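Local coordinates for protein methylglyoxal reductase (NADPH-dependent) (Candida albicans SC5314, PDB 6KWS) that probably reduces methylglyoxal with NADPH as an oxidoreductase of the dihydroflavonol-4-reductase subfamily, at residues G30-T35 and L51-V56; S270-D275 and G294-V299; A174-I179 and N258-L263; A14-K19 and D239-A244. The protein carries 1 engineered substitution. All coordinates share one frame; numbering follows the deposited sequence.

Contact 1 (G30-T35 and L51-V56); sequences GTVRST and LSYEIV
G30 and Y53, T31 and E54, and V32 and I55 pair as parallel neighbours, so each strand puts matching residues on the same face of the sheet. Four backbone bonds hold the register: G30 N to S52 O, E54 N to G30 O, V32 N to E54 O and V56 N to V32 O, the last 2.9 Å long. On the face of V32, Y53 and I55 the side chains interlock. Y53 sets CG between its backbone N and carbonyl carbon (chi1 72°), which swings the ring beside V32, and the valine's CG2 branch lies 3.5 Å from Y53 CD1, the two side chains running at about a right angle. The ring reaches on to T35, whose CG2 is 3.5 Å from Y53 OH; the hydroxyl itself bonds to D39 of helix 35-44. I55 is nearly extended beyond CB (chi2 -173°), and this sends CD1 up to the start of that helix, beside T35 OG1. Beta-branched residues such as V32 and I55 favour an extended backbone, and V32 also packs toward K37 of the helix. The other face carries T31, which rests CB against V56 CG2 (4.1 Å) while OG1 bonds to G8 N, and E54, whose carboxylate turns away to H72. R33, an NADPH-binding residue, folds its bent chain back so that V32 CB sits near the rim of one guanidinium face. Backbone bonding thus fixes the register along the paired strands, while apolar branches pack toward helix 35-44, with I55 at the solvent-exposed rim; the arginine just after strand 27-32 would be consistent with recognition of the cofactor's extra phosphate.

Contact 2 (S270-D275 and G294-V299); sequences SQSLVD and GSDKSV
D275 and G294 meet through a nearly straight bond: G294 N donates to D275 OD2 (3.1 Å, 170° at the hydrogen), approaching on the syn side and close to the carboxylate plane. Glycine suits this turn because, lacking CB, it easily reaches the positive phi found here. The other oxygen, D275 OD1, is met from above its plane by NE2 of Q271 one helical turn earlier (2.7 Å), so both carboxylate oxygens have a donor. Q271 is fully engaged as well: NE2 also reaches V290 O, and OE1 accepts a weak bond from E292 N. Its methylene CG lies 3.5 Å from S295 OG, a simple packing contact.

The second polar link joins S272 and D296. S272 OG gives a weak bond to D296 OD1 (2.8 Å) and accepts from T269 N, for a short hydroxyl can give one bond and accept another. D296 OD1 is also held, weakly, by the ammonium of K297 (3.1 Å). D275 OD2 and D296 OD2 come within 3.8 Å with their carboxylate planes 72° apart; this proximity might raise the proton affinity of one, though G294 N and the lysine probably offset it.

The segment axes run nearly antiparallel, at 154°, and 8.9 Å apart. The bond from T269 N to S272 is the half of a capping box in which the N3 side chain accepts from the N-cap N-H. Polar bonds thus join the first turns of helix 270-280 to the start region of helix 295-303, far from the NADPH site, consistent with the C-terminal, substrate-side part of extended short-chain dehydrogenases.

Contact 3 (A174-I179 and N258-L263); sequences AAWDFI and NQRILL
W176 turns the edge of its indole to N258 and Q259 and also meets R260, and is the long lever of this contact. CB points from helix 160-181 toward the strand. With CG beside the backbone N (chi1 -67°), the ring bridges the distance between the two backbones, since the CA atoms of W176 and N258 stay 8.9 Å apart. NE1 donates to E172 OE1, an acceptor one turn back on the same helix, and lies 3.9 Å from the R260 CG methylene. Next along the rim, CZ2 comes to 3.7 Å from R260 CG and 4.0 Å from Q259 O, which sits at the ring edge near its plane. CH2 then meets the N258 backbone, 3.8 Å from N258 C. At the far corner W176 CZ3 faces N258 OD1 at 3.7 Å, again at the edge, with the amide plane turned 40° from the ring; I179 CD1 touches that same oxygen.

A broad ring with one N-H suits the place: it reaches the strand and still satisfies its single donor. R260 offers its aliphatic part to the ring. Its NE makes a salt bridge to E172 OE1, the oxygen that W176 also uses, NH1 bonds to E145 O and D147 O, and the guanidinium forms a cation-pi contact with W148. L189 and T191 of strand 188-194 also touch the indole. Here the long helix that also carries the NADPH-binding K168 packs on the parallel strand pair 188-194 and 260-269, the helix-on-sheet layer of a Rossmann fold.

Contact 4 (A14-K19 and D239-A244); sequences AQHVVK and DVRDVA
The axes of helix segments 14-19 and 240-244 pass 8.5 Å apart at a crossing angle of -59°, bringing the CA atoms of V17 and A244 to 4.7 Å. Such proximity needs a small residue, and A244 supplies it: its CB meets CB of H16 and packs 3.7 Å from V17 CG2. H16 holds CG beside its backbone N (chi1 -81°) and thereby carries the imidazole across to the other helix. There CD2 touches V240 CG2 (3.6 Å), the valine crossing the histidine at about a right angle, while CE1 reaches the R241 CG methylene (3.8 Å). The ring's polar end is provided for: NE2 bonds to P200 O. In the Rossmann fold helix 12-23 follows the glycine-rich dinucleotide turn after the first strand, and V240 lies beside F12 and V197, both NADPH-binding positions, so this contact probably backs the cofactor site with apolar groups.

D239 and R241 build the start of helix 240-252. As N-cap, D239 receives R241 N at OD1 (2.8 Å), and the same oxygen takes R241 NE from the opposite face of its plane (2.8 Å, nearly straight at 177°). R241 NH2 closes the side-on grip at D239 OD2 (2.9 Å), leaving the arginine's aliphatic part to pack against H16. Second partners are D329 for R241 NH2 and S326 for D239 OD2.

Contact 4 is the buried one, close to the chain's centre, and it crosses helices through small and apolar groups. Contacts 1 and 2 are partly buried. Contact 1, at the outer strand of the main sheet, relies on parallel backbone bonding; it touches contact 4 where L51 CD1 meets V18 CG1. Contact 3 lies at the surface and reaches the same sheet with a tryptophan instead of any cross-segment bond; its strand also packs on contact 4 through L263, beside D242 and V243. Contact 2 stands apart, about 41 Å centre to centre from contact 1, and is held by bonds from side chains, yet helix 270-280 directly follows the strand used in contact 3.

Contact 1 (G30-T35 and L51-V56)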
loop_
_atom_site.group_PDB
_atom_site.type_symbol
_atom_site.label_atom_id
_atom_site.label_comp_id
_atom_site.label_asym_id
_atom_site.label_seq_id
_atom_site.Cartn_x
_atom_site.Cartn_y
_atom_site.Cartn_z
ATOM N N GLY A 30 11.996 -3.459 12.612
ATOM C CA GLY A 30 10.836 -3.984 11.943
ATOM C C GLY A 30 10.106 -4.938 12.856
ATOM O O GLY A 30 10.705 -5.606 13.684
ATOM N N THR A 31 8.793 -4.986 12.717
ATOM C CA THR A 31 8.052 -6.026 13.398
ATOM C C THR A 31 7.651 -7.059 12.363
ATOM O O THR A 31 7.320 -6.722 11.217
ATOM C CB THR A 31 6.812 -5.490 14.129
ATOM O OG1 THR A 31 5.759 -5.225 13.191
ATOM C CG2 THR A 31 7.144 -4.231 14.936
ATOM N N VAL A 32 7.720 -8.320 12.771
ATOM C CA VAL A 32 7.438 -9.452 11.909
ATOM C C VAL A 32 6.662 -10.443 12.745
ATOM O O VAL A 32 6.627 -10.347 13.972
ATOM C CB VAL A 32 8.720 -10.098 11.350
ATOM C CG1 VAL A 32 9.381 -9.166 10.362
ATOM C CG2 VAL A 32 9.671 -10.447 12.488
ATOM N N ARG A 33 6.047 -11.414 12.071
ATOM C CA ARG A 33 5.139 -12.334 12.749
ATOM C C ARG A 33 5.823 -13.574 13.304
ATOM O O ARG A 33 5.189 -14.281 14.099
ATOM C CB ARG A 33 3.984 -12.802 11.825
ATOM C CG ARG A 33 2.926 -11.735 11.336
ATOM C CD ARG A 33 3.551 -10.498 10.643
ATOM N NE ARG A 33 4.555 -10.959 9.679
ATOM C CZ ARG A 33 5.461 -10.250 9.014
ATOM N NH1 ARG A 33 5.563 -8.945 9.130
ATOM N NH2 ARG A 33 6.278 -10.908 8.222
ATOM N N SER A 34 7.072 -13.866 12.906
ATOM C CA SER A 34 7.801 -15.023 13.418
ATOM C C SER A 34 9.302 -14.788 13.306
ATOM O O SER A 34 9.756 -13.860 12.635
ATOM C CB SER A 34 7.436 -16.316 12.678
ATOM O OG SER A 34 7.604 -16.159 11.285
ATOM N N THR A 35 10.072 -15.660 13.971
ATOM C CA THR A 35 11.527 -15.626 13.842
ATOM C C THR A 35 11.962 -15.916 12.410
ATOM O O THR A 35 12.902 -15.288 11.899
ATOM C CB THR A 35 12.171 -16.638 14.802
ATOM O OG1 THR A 35 11.859 -16.282 16.147
ATOM C CG2 THR A 35 13.682 -16.647 14.648
ATOM N N LEU A 51 19.735 -2.513 11.370
ATOM C CA LEU A 51 18.500 -3.243 11.135
ATOM C C LEU A 51 18.307 -4.298 12.201
ATOM O O LEU A 51 19.236 -5.046 12.506
ATOM C CB LEU A 51 18.501 -3.907 9.754
ATOM C CG LEU A 51 17.220 -4.678 9.395
ATOM C CD1 LEU A 51 15.966 -3.797 9.319
ATOM C CD2 LEU A 51 17.415 -5.413 8.101
ATOM N N SER A 52 17.098 -4.382 12.733
ATOM C CA SER A 52 16.764 -5.396 13.725
ATOM C C SER A 52 15.250 -5.536 13.742
ATOM O O SER A 52 14.525 -4.704 13.183
ATOM C CB SER A 52 17.288 -5.025 15.107
ATOM O OG SER A 52 16.718 -3.793 15.526
ATOM N N TYR A 53 14.777 -6.585 14.413
ATOM C CA TYR A 53 13.355 -6.888 14.390
ATOM C C TYR A 53 12.846 -7.339 15.756
ATOM O O TYR A 53 13.598 -7.850 16.590
ATOM C CB TYR A 53 13.043 -7.962 13.338
ATOM C CG TYR A 53 13.502 -9.366 13.690
ATOM C CD1 TYR A 53 12.653 -10.252 14.349
ATOM C CD2 TYR A 53 14.772 -9.811 13.349
ATOM C CE1 TYR A 53 13.054 -11.540 14.666
ATOM C CE2 TYR A 53 15.186 -11.106 13.660
ATOM C CZ TYR A 53 14.317 -11.969 14.322
ATOM O OH TYR A 53 14.704 -13.267 14.638
ATOM N N GLU A 54 11.545 -7.151 15.961
ATOM C CA GLU A 54 10.823 -7.700 17.097
ATOM C C GLU A 54 9.607 -8.452 16.579
ATOM O O GLU A 54 9.095 -8.165 15.495
ATOM C CB GLU A 54 10.400 -6.599 18.081
ATOM C CG GLU A 54 11.561 -5.795 18.641
ATOM C CD GLU A 54 12.355 -6.575 19.722
ATOM O OE1 GLU A 54 13.205 -5.958 20.394
ATOM O OE2 GLU A 54 12.131 -7.796 19.896
ATOM N N ILE A 55 9.137 -9.424 17.351
ATOM C CA ILE A 55 8.047 -10.291 16.913
ATOM C C ILE A 55 6.721 -9.808 17.479
ATOM O O ILE A 55 6.583 -9.636 18.696
ATOM C CB ILE A 55 8.295 -11.750 17.310
ATOM C CG1 ILE A 55 9.548 -12.243 16.600
ATOM C CG2 ILE A 55 7.084 -12.581 16.942
ATOM C CD1 ILE A 55 9.791 -13.669 16.778
ATOM N N VAL A 56 5.741 -9.613 16.592
ATOM C CA VAL A 56 4.362 -9.308 16.946
ATOM C C VAL A 56 3.457 -10.215 16.123
ATOM O O VAL A 56 3.204 -9.941 14.941
ATOM C CB VAL A 56 4.022 -7.827 16.692
ATOM C CG1 VAL A 56 2.543 -7.562 16.960
ATOM C CG2 VAL A 56 4.910 -6.915 17.521
#

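Contact 2 (S270-D275 and G294-V299)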
loop_
_atom_site.group_PDB
_atom_site.type_symbol
_atom_site.label_atom_id
_atom_site.label_comp_id
_atom_site.label_asym_id
_atom_site.label_seq_id
_atom_site.Cartn_x
_atom_site.Cartn_y
_atom_site.Cartn_z
ATOM N N SER A 270 -6.733 -3.097 -18.356
ATOM C CA SER A 270 -5.935 -4.273 -18.677
ATOM C C SER A 270 -5.328 -4.160 -20.060
ATOM O O SER A 270 -4.208 -4.630 -20.287
ATOM C CB SER A 270 -6.774 -5.537 -18.576
ATOM O OG SER A 270 -6.986 -5.846 -17.220
ATOM N N GLN A 271 -6.036 -3.521 -20.989
ATOM C CA GLN A 271 -5.473 -3.332 -22.317
ATOM C C GLN A 271 -4.213 -2.472 -22.261
ATOM O O GLN A 271 -3.280 -2.681 -23.047
ATOM C CB GLN A 271 -6.524 -2.719 -23.246
ATOM C CG GLN A 271 -6.043 -2.532 -24.659
ATOM C CD GLN A 271 -5.912 -3.844 -25.420
ATOM O OE1 GLN A 271 -6.885 -4.594 -25.577
ATOM N NE2 GLN A 271 -4.705 -4.121 -25.907
ATOM N N SER A 272 -4.155 -1.520 -21.324
ATOM C CA SER A 272 -2.938 -0.737 -21.160
ATOM C C SER A 272 -1.762 -1.648 -20.878
ATOM O O SER A 272 -0.678 -1.474 -21.448
ATOM C CB SER A 272 -3.105 0.262 -20.022
ATOM O OG SER A 272 -4.262 1.041 -20.214
ATOM N N LEU A 273 -1.970 -2.644 -20.016
ATOM C CA LEU A 273 -0.885 -3.531 -19.614
ATOM C C LEU A 273 -0.491 -4.463 -20.746
ATOM O O LEU A 273 0.700 -4.639 -21.027
ATOM C CB LEU A 273 -1.312 -4.323 -18.386
ATOM C CG LEU A 273 -1.923 -3.471 -17.285
ATOM C CD1 LEU A 273 -2.290 -4.358 -16.108
ATOM C CD2 LEU A 273 -0.950 -2.360 -16.877
ATOM N N VAL A 274 -1.488 -5.079 -21.394
ATOM C CA VAL A 274 -1.257 -5.906 -22.580
ATOM C C VAL A 274 -0.388 -5.168 -23.593
ATOM O O VAL A 274 0.666 -5.667 -24.011
ATOM C CB VAL A 274 -2.591 -6.335 -23.208
ATOM C CG1 VAL A 274 -2.334 -7.105 -24.484
ATOM C CG2 VAL A 274 -3.379 -7.176 -22.215
ATOM N N ASP A 275 -0.805 -3.954 -23.977
ATOM C CA ASP A 275 -0.059 -3.166 -24.964
ATOM C C ASP A 275 1.399 -2.965 -24.555
ATOM O O ASP A 275 2.308 -3.132 -25.380
ATOM C CB ASP A 275 -0.729 -1.806 -25.183
ATOM C CG ASP A 275 -2.029 -1.899 -25.990
ATOM O OD1 ASP A 275 -2.303 -2.977 -26.583
ATOM O OD2 ASP A 275 -2.776 -0.882 -26.032
ATOM N N GLY A 294 -4.910 0.333 -27.880
ATOM C CA GLY A 294 -5.391 1.694 -27.746
ATOM C C GLY A 294 -6.791 1.844 -27.182
ATOM O O GLY A 294 -7.180 2.973 -26.852
ATOM N N SER A 295 -7.563 0.754 -27.050
ATOM C CA SER A 295 -8.916 0.866 -26.520
ATOM C C SER A 295 -8.936 1.508 -25.136
ATOM O O SER A 295 -9.951 2.091 -24.751
ATOM C CB SER A 295 -9.594 -0.511 -26.485
ATOM O OG SER A 295 -9.280 -1.270 -25.324
ATOM N N ASP A 296 -7.817 1.474 -24.409
ATOM C CA ASP A 296 -7.800 1.948 -23.028
ATOM C C ASP A 296 -8.006 3.457 -22.929
ATOM O O ASP A 296 -8.688 3.929 -22.009
ATOM C CB ASP A 296 -6.495 1.533 -22.330
ATOM C CG ASP A 296 -5.242 1.991 -23.072
ATOM O OD1 ASP A 296 -4.426 2.743 -22.480
ATOM O OD2 ASP A 296 -5.055 1.564 -24.237
ATOM N N LYS A 297 -7.435 4.233 -23.859
ATOM C CA LYS A 297 -7.523 5.694 -23.741
ATOM C C LYS A 297 -8.968 6.180 -23.789
ATOM O O LYS A 297 -9.353 7.063 -23.012
ATOM C CB LYS A 297 -6.682 6.392 -24.814
ATOM C CG LYS A 297 -5.159 6.239 -24.557
ATOM C CD LYS A 297 -4.836 6.323 -23.033
ATOM C CE LYS A 297 -3.425 5.783 -22.656
ATOM N NZ LYS A 297 -3.273 5.340 -21.194
ATOM N N SER A 298 -9.789 5.614 -24.681
ATOM C CA SER A 298 -11.194 6.011 -24.701
ATOM C C SER A 298 -11.931 5.509 -23.471
ATOM O O SER A 298 -12.807 6.211 -22.958
ATOM C CB SER A 298 -11.893 5.523 -25.969
ATOM O OG SER A 298 -11.231 6.026 -27.119
ATOM N N VAL A 299 -11.588 4.322 -22.969
ATOM C CA VAL A 299 -12.279 3.792 -21.796
ATOM C C VAL A 299 -11.961 4.626 -20.552
ATOM O O VAL A 299 -12.853 4.935 -19.752
ATOM C CB VAL A 299 -11.933 2.307 -21.589
ATOM C CG1 VAL A 299 -12.502 1.786 -20.271
ATOM C CG2 VAL A 299 -12.490 1.481 -22.736
#

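Contact 3 (A174-I179 and N258-L263)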
loop_
_atom_site.group_PDB
_atom_site.type_symbol
_atom_site.label_atom_id
_atom_site.label_comp_id
_atom_site.label_asym_id
_atom_site.label_seq_id
_atom_site.Cartn_x
_atom_site.Cartn_y
_atom_site.Cartn_z
ATOM N N ALA A 174 -11.320 5.211 11.739
ATOM C CA ALA A 174 -11.046 4.936 13.139
ATOM C C ALA A 174 -9.777 5.637 13.613
ATOM O O ALA A 174 -9.715 6.112 14.754
ATOM C CB ALA A 174 -10.954 3.428 13.346
ATOM N N ALA A 175 -8.749 5.703 12.759
ATOM C CA ALA A 175 -7.511 6.379 13.141
ATOM C C ALA A 175 -7.735 7.865 13.393
ATOM O O ALA A 175 -7.245 8.410 14.388
ATOM C CB ALA A 175 -6.446 6.189 12.066
ATOM N N TRP A 176 -8.449 8.552 12.487
ATOM C CA TRP A 176 -8.689 9.977 12.691
ATOM C C TRP A 176 -9.599 10.205 13.881
ATOM O O TRP A 176 -9.401 11.165 14.642
ATOM C CB TRP A 176 -9.281 10.622 11.442
ATOM C CG TRP A 176 -8.339 10.651 10.291
ATOM C CD1 TRP A 176 -8.464 9.969 9.122
ATOM C CD2 TRP A 176 -7.110 11.383 10.200
ATOM N NE1 TRP A 176 -7.407 10.242 8.302
ATOM C CE2 TRP A 176 -6.554 11.102 8.941
ATOM C CE3 TRP A 176 -6.429 12.250 11.058
ATOM C CZ2 TRP A 176 -5.342 11.656 8.514
ATOM C CZ3 TRP A 176 -5.230 12.804 10.634
ATOM C CH2 TRP A 176 -4.701 12.508 9.368
ATOM N N ASP A 177 -10.599 9.335 14.065
ATOM C CA ASP A 177 -11.388 9.397 15.292
ATOM C C ASP A 177 -10.485 9.338 16.512
ATOM O O ASP A 177 -10.679 10.093 17.468
ATOM C CB ASP A 177 -12.429 8.274 15.352
ATOM C CG ASP A 177 -13.596 8.502 14.406
ATOM O OD1 ASP A 177 -14.483 7.613 14.329
ATOM O OD2 ASP A 177 -13.619 9.563 13.724
ATOM N N PHE A 178 -9.466 8.482 16.485
ATOM C CA PHE A 178 -8.669 8.298 17.684
ATOM C C PHE A 178 -7.958 9.580 18.059
ATOM O O PHE A 178 -8.026 10.025 19.209
ATOM C CB PHE A 178 -7.663 7.169 17.504
ATOM C CG PHE A 178 -6.850 6.901 18.742
ATOM C CD1 PHE A 178 -5.749 7.694 19.063
ATOM C CD2 PHE A 178 -7.197 5.874 19.600
ATOM C CE1 PHE A 178 -5.018 7.461 20.212
ATOM C CE2 PHE A 178 -6.459 5.637 20.753
ATOM C CZ PHE A 178 -5.371 6.432 21.056
ATOM N N ILE A 179 -7.260 10.189 17.106
ATOM C CA ILE A 179 -6.465 11.349 17.483
ATOM C C ILE A 179 -7.352 12.568 17.691
ATOM O O ILE A 179 -7.003 13.465 18.465
ATOM C CB ILE A 179 -5.367 11.615 16.444
ATOM C CG1 ILE A 179 -5.994 11.925 15.099
ATOM C CG2 ILE A 179 -4.453 10.399 16.334
ATOM C CD1 ILE A 179 -5.473 13.179 14.468
ATOM N N ASN A 258 -0.884 15.451 9.881
ATOM C CA ASN A 258 -2.344 15.470 9.795
ATOM C C ASN A 258 -2.823 15.620 8.356
ATOM O O ASN A 258 -3.877 16.204 8.102
ATOM C CB ASN A 258 -2.946 16.556 10.702
ATOM C CG ASN A 258 -2.766 16.222 12.184
ATOM O OD1 ASN A 258 -3.429 15.315 12.716
ATOM N ND2 ASN A 258 -1.816 16.905 12.841
ATOM N N GLN A 259 -2.051 15.087 7.414
ATOM C CA GLN A 259 -2.432 15.046 6.013
ATOM C C GLN A 259 -2.821 13.629 5.611
ATOM O O GLN A 259 -2.294 12.646 6.148
ATOM C CB GLN A 259 -1.299 15.541 5.103
ATOM C CG GLN A 259 -0.924 17.002 5.303
ATOM C CD GLN A 259 -2.124 17.933 5.294
ATOM O OE1 GLN A 259 -2.988 17.856 4.429
ATOM N NE2 GLN A 259 -2.196 18.795 6.294
ATOM N N ARG A 260 -3.771 13.543 4.675
ATOM C CA ARG A 260 -4.031 12.334 3.898
ATOM C C ARG A 260 -3.375 12.511 2.540
ATOM O O ARG A 260 -3.743 13.420 1.791
ATOM C CB ARG A 260 -5.516 12.097 3.689
ATOM C CG ARG A 260 -6.333 11.913 4.919
ATOM C CD ARG A 260 -7.769 11.900 4.457
ATOM N NE ARG A 260 -8.261 10.557 4.174
ATOM C CZ ARG A 260 -9.223 10.294 3.294
ATOM N NH1 ARG A 260 -9.777 11.287 2.596
ATOM N NH2 ARG A 260 -9.630 9.038 3.108
ATOM N N ILE A 261 -2.416 11.657 2.212
ATOM C CA ILE A 261 -1.644 11.830 0.996
ATOM C C ILE A 261 -2.115 10.795 -0.016
ATOM O O ILE A 261 -1.993 9.583 0.205
ATOM C CB ILE A 261 -0.136 11.746 1.268
ATOM C CG1 ILE A 261 0.300 12.942 2.107
ATOM C CG2 ILE A 261 0.623 11.886 0.009
ATOM C CD1 ILE A 261 1.093 12.580 3.316
ATOM N N LEU A 262 -2.673 11.275 -1.117
ATOM C CA LEU A 262 -3.120 10.396 -2.188
ATOM C C LEU A 262 -1.917 9.990 -3.047
ATOM O O LEU A 262 -1.143 10.847 -3.500
ATOM C CB LEU A 262 -4.191 11.110 -3.008
ATOM C CG LEU A 262 -5.329 10.337 -3.662
ATOM C CD1 LEU A 262 -6.372 11.315 -4.258
ATOM C CD2 LEU A 262 -4.763 9.429 -4.732
ATOM N N LEU A 263 -1.741 8.689 -3.258
ATOM C CA LEU A 263 -0.649 8.198 -4.087
ATOM C C LEU A 263 -1.241 7.559 -5.325
ATOM O O LEU A 263 -1.769 6.439 -5.278
ATOM C CB LEU A 263 0.267 7.241 -3.337
ATOM C CG LEU A 263 1.429 8.195 -3.076
ATOM C CD1 LEU A 263 1.208 8.961 -1.773
ATOM C CD2 LEU A 263 2.798 7.577 -3.182
#

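Contact 4 (A14-K19 and D239-A244)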
loop_
_atom_site.group_PDB
_atom_site.type_symbol
_atom_site.label_atom_id
_atom_site.label_comp_id
_atom_site.label_asym_id
_atom_site.label_seq_id
_atom_site.Cartn_x
_atom_site.Cartn_y
_atom_site.Cartn_z
ATOM N N ALA A 14 6.383 -2.608 2.468
ATOM C CA ALA A 14 7.209 -2.391 3.655
ATOM C C ALA A 14 8.683 -2.647 3.367
ATOM O O ALA A 14 9.544 -1.823 3.710
ATOM C CB ALA A 14 6.724 -3.266 4.808
ATOM N N GLN A 15 8.993 -3.783 2.735
ATOM C CA GLN A 15 10.374 -4.068 2.363
ATOM C C GLN A 15 11.000 -2.890 1.629
ATOM O O GLN A 15 12.172 -2.559 1.840
ATOM C CB GLN A 15 10.435 -5.334 1.505
ATOM C CG GLN A 15 9.955 -6.583 2.228
ATOM C CD GLN A 15 10.561 -7.869 1.665
ATOM O OE1 GLN A 15 11.381 -7.841 0.742
ATOM N NE2 GLN A 15 10.155 -9.002 2.221
ATOM N N HIS A 16 10.224 -2.232 0.772
ATOM C CA HIS A 16 10.753 -1.089 0.045
ATOM C C HIS A 16 11.014 0.083 0.982
ATOM O O HIS A 16 12.063 0.741 0.893
ATOM C CB HIS A 16 9.791 -0.706 -1.067
ATOM C CG HIS A 16 9.932 -1.550 -2.293
ATOM N ND1 HIS A 16 11.045 -1.493 -3.108
ATOM C CD2 HIS A 16 9.113 -2.484 -2.838
ATOM C CE1 HIS A 16 10.901 -2.349 -4.106
ATOM N NE2 HIS A 16 9.740 -2.967 -3.963
ATOM N N VAL A 17 10.086 0.342 1.906
ATOM C CA VAL A 17 10.314 1.362 2.924
ATOM C C VAL A 17 11.590 1.053 3.706
ATOM O O VAL A 17 12.440 1.927 3.930
ATOM C CB VAL A 17 9.088 1.461 3.848
ATOM C CG1 VAL A 17 9.434 2.218 5.122
ATOM C CG2 VAL A 17 7.914 2.121 3.101
ATOM N N VAL A 18 11.750 -0.209 4.107
ATOM C CA VAL A 18 12.914 -0.603 4.892
ATOM C C VAL A 18 14.199 -0.318 4.125
ATOM O O VAL A 18 15.141 0.290 4.657
ATOM C CB VAL A 18 12.802 -2.086 5.288
ATOM C CG1 VAL A 18 14.135 -2.625 5.763
ATOM C CG2 VAL A 18 11.763 -2.243 6.390
ATOM N N LYS A 19 14.259 -0.766 2.865
ATOM C CA LYS A 19 15.427 -0.513 2.024
ATOM C C LYS A 19 15.725 0.978 1.926
ATOM O O LYS A 19 16.870 1.410 2.090
ATOM C CB LYS A 19 15.204 -1.106 0.632
ATOM C CG LYS A 19 16.400 -0.968 -0.284
ATOM C CD LYS A 19 16.071 -1.245 -1.740
ATOM C CE LYS A 19 15.449 -2.645 -1.935
ATOM N NZ LYS A 19 16.002 -3.418 -3.109
ATOM N N ASP A 239 3.393 3.190 -8.589
ATOM C CA ASP A 239 4.483 2.244 -8.379
ATOM C C ASP A 239 4.811 2.128 -6.893
ATOM O O ASP A 239 4.796 3.121 -6.157
ATOM C CB ASP A 239 5.721 2.675 -9.170
ATOM C CG ASP A 239 6.858 1.655 -9.101
ATOM O OD1 ASP A 239 7.638 1.653 -8.111
ATOM O OD2 ASP A 239 6.983 0.866 -10.056
ATOM N N VAL A 240 5.129 0.898 -6.467
ATOM C CA VAL A 240 5.363 0.578 -5.060
ATOM C C VAL A 240 6.532 1.367 -4.496
ATOM O O VAL A 240 6.534 1.727 -3.310
ATOM C CB VAL A 240 5.593 -0.938 -4.893
ATOM C CG1 VAL A 240 6.802 -1.371 -5.685
ATOM C CG2 VAL A 240 5.749 -1.320 -3.416
ATOM N N ARG A 241 7.544 1.647 -5.323
ATOM C CA ARG A 241 8.708 2.382 -4.850
ATOM C C ARG A 241 8.357 3.827 -4.503
ATOM O O ARG A 241 8.899 4.389 -3.542
ATOM C CB ARG A 241 9.806 2.302 -5.903
ATOM C CG ARG A 241 10.408 0.907 -5.976
ATOM C CD ARG A 241 11.165 0.674 -7.260
ATOM N NE ARG A 241 10.297 0.788 -8.431
ATOM C CZ ARG A 241 10.687 0.522 -9.676
ATOM N NH1 ARG A 241 11.925 0.111 -9.915
ATOM N NH2 ARG A 241 9.834 0.650 -10.683
ATOM N N ASP A 242 7.437 4.440 -5.257
ATOM C CA ASP A 242 6.979 5.785 -4.911
ATOM C C ASP A 242 6.092 5.779 -3.671
ATOM O O ASP A 242 6.124 6.720 -2.872
ATOM C CB ASP A 242 6.261 6.400 -6.107
ATOM C CG ASP A 242 7.174 6.506 -7.315
ATOM O OD1 ASP A 242 8.389 6.759 -7.077
ATOM O OD2 ASP A 242 6.705 6.317 -8.475
ATOM N N VAL A 243 5.305 4.729 -3.481
ATOM C CA VAL A 243 4.535 4.615 -2.255
ATOM C C VAL A 243 5.477 4.509 -1.068
ATOM O O VAL A 243 5.376 5.280 -0.103
ATOM C CB VAL A 243 3.575 3.412 -2.344
ATOM C CG1 VAL A 243 2.774 3.258 -1.065
ATOM C CG2 VAL A 243 2.642 3.563 -3.544
ATOM N N ALA A 244 6.427 3.567 -1.136
ATOM C CA ALA A 244 7.446 3.435 -0.098
ATOM C C ALA A 244 8.119 4.773 0.193
ATOM O O ALA A 244 8.276 5.161 1.356
ATOM C CB ALA A 244 8.492 2.400 -0.509
#